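Local coordinates for protein LEC-6 (Caenorhabditis elegans, PDB 3VV1) that binds galactose-containing glycans as a nematode galectin, with a preference for saccharides that also carry fucose, at residues 86-91 / 134-139. Numbering follows the deposited sequence.
Sequences NNSTSG and VERTPS. With GAL (beta-D-galactopyranose), chain C.
NH1 of Arg136 reaches two acceptors at once: Ser88 OG, 2.9 Å away with an N-H...O angle of 159°, and Asn87 OD1, 3.2 Å away along a more bent path. Both oxygens lie at the guanidinium edge, in its plane, while the Asn87 amide stands almost perpendicular to that plane. Arg136 bends at chi2 (119°), which carries its CD past Ser88 OG before the guanidinium meets Asn87 and Ser88. NH2 of Arg136 hydrogen-bonds the carbonyl of Ser96, and Ser88 OG is also hydrogen-bonded to Gln95 OE1, so residues 95-96 probably help to position both partners. Farther along, water joins the segments: one molecule accepts from Thr137 OG1 (2.6 Å) and donates to Thr89 O (2.8 Å), and a second links Thr137 OG1 to Ser90 OG. Within 134-139, the Glu135 carboxylate accepts Ser139 OG and Ser139 N. Arg136 NH1 and, weakly, Ser88 N hydrogen-bond Asn87 OD1; with ND2 on Gln95 O, they probably hold the amide so that ND2 also reaches galactose O6 (2.9 Å, nearly straight at 173°). Asn87 thus serves, with His74, Arg78 and Glu97, the galactose-binding site of the galectin beta-sandwich.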
ATOM      1  N   ASN A  86      25.224  -6.980   8.927  1.00 10.71           N
ATOM      2  CA  ASN A  86      24.446  -5.768   8.776  1.00 10.14           C
ATOM      3  C   ASN A  86      25.378  -4.583   8.572  1.00 10.01           C
ATOM      4  O   ASN A  86      26.443  -4.479   9.181  1.00 11.01           O
ATOM      5  CB  ASN A  86      23.676  -5.486  10.066  1.00 10.44           C
ATOM      6  CG  ASN A  86      22.502  -6.433  10.273  1.00 10.72           C
ATOM      7  OD1 ASN A  86      21.969  -6.976   9.319  1.00 11.47           O
ATOM      8  ND2 ASN A  86      22.054  -6.575  11.519  1.00 11.77           N
ATOM      9  N   ASN A  87      25.002  -3.713   7.655  1.00  9.27           N
ATOM     10  CA  ASN A  87      25.774  -2.486   7.485  1.00  9.67           C
ATOM     11  C   ASN A  87      24.882  -1.429   6.878  1.00 10.11           C
ATOM     12  O   ASN A  87      23.651  -1.598   6.758  1.00  9.80           O
ATOM     13  CB  ASN A  87      26.994  -2.742   6.538  1.00 11.01           C
ATOM     14  CG  ASN A  87      28.171  -1.816   6.775  1.00 11.10           C
ATOM     15  OD1 ASN A  87      28.027  -0.812   7.456  1.00 12.57           O
ATOM     16  ND2 ASN A  87      29.315  -2.127   6.189  1.00 10.65           N
ATOM     17  N   SER A  88      25.491  -0.311   6.528  1.00  8.97           N
ATOM     18  CA  SER A  88      24.754   0.836   5.993  1.00  9.95           C
ATOM     19  C   SER A  88      25.749   1.671   5.207  1.00 10.36           C
ATOM     20  O   SER A  88      26.984   1.460   5.324  1.00 11.09           O
ATOM     21  CB  SER A  88      24.279   1.724   7.167  1.00 10.72           C
ATOM     22  OG  SER A  88      25.363   2.074   8.065  1.00 10.58           O
ATOM     23  N   THR A  89      25.232   2.617   4.428  1.00 10.00           N
ATOM     24  CA  THR A  89      26.108   3.556   3.767  1.00 10.98           C
ATOM     25  C   THR A  89      25.819   4.993   4.196  1.00 11.42           C
ATOM     26  O   THR A  89      24.701   5.332   4.620  1.00 12.17           O
ATOM     27  CB  THR A  89      26.033   3.500   2.223  1.00 12.69           C
ATOM     28  OG1 THR A  89      24.775   3.983   1.734  1.00 12.89           O
ATOM     29  CG2 THR A  89      26.302   2.087   1.699  1.00 12.58           C
ATOM     30  N   SER A  90      26.842   5.829   4.131  1.00 12.40           N
ATOM     31  CA  SER A  90      26.646   7.258   4.301  1.00 12.82           C
ATOM     32  C   SER A  90      27.470   7.944   3.261  1.00 14.06           C
ATOM     33  O   SER A  90      28.659   7.663   3.156  1.00 15.23           O
ATOM     34  CB  SER A  90      27.114   7.695   5.727  1.00 13.17           C
ATOM     35  OG  SER A  90      26.980   9.105   5.906  1.00 14.97           O
ATOM     36  N   GLY A  91      26.860   8.831   2.470  1.00 14.50           N
ATOM     37  CA  GLY A  91      27.546   9.441   1.329  1.00 16.48           C
ATOM     38  C   GLY A  91      28.035   8.374   0.359  1.00 16.16           C
ATOM     39  O   GLY A  91      29.031   8.574  -0.325  1.00 19.97           O
ATOM     40  N   VAL A 134      21.498  -0.400  15.315  1.00 10.15           N
ATOM     41  CA  VAL A 134      21.331   1.011  15.686  1.00  9.92           C
ATOM     42  C   VAL A 134      21.592   1.833  14.427  1.00 10.82           C
ATOM     43  O   VAL A 134      22.754   1.842  13.916  1.00 12.96           O
ATOM     44  CB  VAL A 134      22.318   1.369  16.818  1.00 12.47           C
ATOM     45  CG1 VAL A 134      22.293   2.878  17.079  1.00 15.53           C
ATOM     46  CG2 VAL A 134      22.012   0.578  18.102  1.00 14.45           C
ATOM     47  N   GLU A 135      20.566   2.474  13.888  1.00 11.28           N
ATOM     48  CA  GLU A 135      20.728   3.135  12.583  1.00 11.49           C
ATOM     49  C   GLU A 135      21.729   4.323  12.680  1.00 13.07           C
ATOM     50  O   GLU A 135      21.936   4.951  13.752  1.00 14.54           O
ATOM     51  CB  GLU A 135      19.366   3.591  11.988  1.00 12.97           C
ATOM     52  CG  GLU A 135      18.775   4.799  12.730  1.00 14.49           C
ATOM     53  CD  GLU A 135      17.310   5.014  12.408  1.00 14.17           C
ATOM     54  OE1 GLU A 135      16.580   4.026  12.224  1.00 17.08           O
ATOM     55  OE2 GLU A 135      16.876   6.193  12.387  1.00 17.43           O
ATOM     56  N   ARG A 136      22.392   4.565  11.562  1.00 13.54           N
ATOM     57  CA  ARG A 136      23.421   5.591  11.475  1.00 14.74           C
ATOM     58  C   ARG A 136      22.984   6.799  10.648  1.00 15.03           C
ATOM     59  O   ARG A 136      23.678   7.811  10.623  1.00 18.15           O
ATOM     60  CB  ARG A 136      24.674   4.916  10.865  1.00 14.28           C
ATOM     61  CG  ARG A 136      25.338   3.887  11.752  1.00 17.39           C
ATOM     62  CD  ARG A 136      25.320   2.548  11.102  1.00 19.71           C
ATOM     63  NE  ARG A 136      25.968   1.546  11.916  1.00 18.59           N
ATOM     64  CZ  ARG A 136      26.703   0.557  11.378  1.00 16.44           C
ATOM     65  NH1 ARG A 136      26.845   0.552  10.056  1.00 14.77           N
ATOM     66  NH2 ARG A 136      27.280  -0.389  12.150  1.00 16.64           N
ATOM     67  N   THR A 137      21.815   6.676   9.998  1.00 15.23           N
ATOM     68  CA  THR A 137      21.168   7.701   9.137  1.00 16.04           C
ATOM     69  C   THR A 137      19.659   7.539   9.426  1.00 15.14           C
ATOM     70  O   THR A 137      19.238   6.417   9.676  1.00 14.10           O
ATOM     71  CB  THR A 137      21.495   7.393   7.653  1.00 16.70           C
ATOM     72  OG1 THR A 137      22.928   7.531   7.493  1.00 20.10           O
ATOM     73  CG2 THR A 137      20.864   8.415   6.795  1.00 18.58           C
ATOM     74  N   PRO A 138      18.853   8.646   9.398  1.00 14.53           N
ATOM     75  CA  PRO A 138      17.471   8.493   9.829  1.00 14.40           C
ATOM     76  C   PRO A 138      16.646   7.572   8.932  1.00 13.69           C
ATOM     77  O   PRO A 138      16.571   7.748   7.677  1.00 16.19           O
ATOM     78  CB  PRO A 138      16.907   9.928   9.767  1.00 16.46           C
ATOM     79  CG  PRO A 138      18.115  10.764  10.075  1.00 18.55           C
ATOM     80  CD  PRO A 138      19.230  10.065   9.303  1.00 16.28           C
ATOM     81  N   SER A 139      15.977   6.621   9.560  1.00 14.91           N
ATOM     82  CA  SER A 139      15.079   5.715   8.826  1.00 13.14           C
ATOM     83  C   SER A 139      13.786   6.388   8.376  1.00 13.29           C
ATOM     84  O   SER A 139      13.083   5.847   7.506  1.00 13.61           O
ATOM     85  CB  SER A 139      14.777   4.459   9.620  1.00 13.75           C
ATOM     86  OG  SER A 139      14.263   4.788  10.909  1.00 14.62           O
TER
HETATM   87  C1  GAL C   2      30.844  -6.346   1.152  1.00 18.10           C
HETATM   88  C2  GAL C   2      29.864  -6.933   0.090  1.00 17.60           C
HETATM   89  C3  GAL C   2      28.708  -6.024  -0.097  1.00 16.32           C
HETATM   90  C4  GAL C   2      28.069  -5.723   1.268  1.00 15.07           C
HETATM   91  C5  GAL C   2      29.157  -5.199   2.219  1.00 15.95           C
HETATM   92  C6  GAL C   2      28.572  -4.860   3.610  1.00 14.44           C
HETATM   93  O2  GAL C   2      30.565  -7.070  -1.126  1.00 21.79           O
HETATM   94  O3  GAL C   2      27.703  -6.681  -0.917  1.00 17.75           O
HETATM   95  O4  GAL C   2      27.462  -6.923   1.801  1.00 14.00           O
HETATM   96  O5  GAL C   2      30.149  -6.149   2.385  1.00 14.91           O
HETATM   97  O6  GAL C   2      29.635  -4.379   4.454  1.00 15.82           O
HETATM   98  O   HOH W   1      24.009   5.136   7.340  1.00 14.06           O
HETATM   99  O   HOH W   2      24.371   9.673   6.449  1.00 26.93           O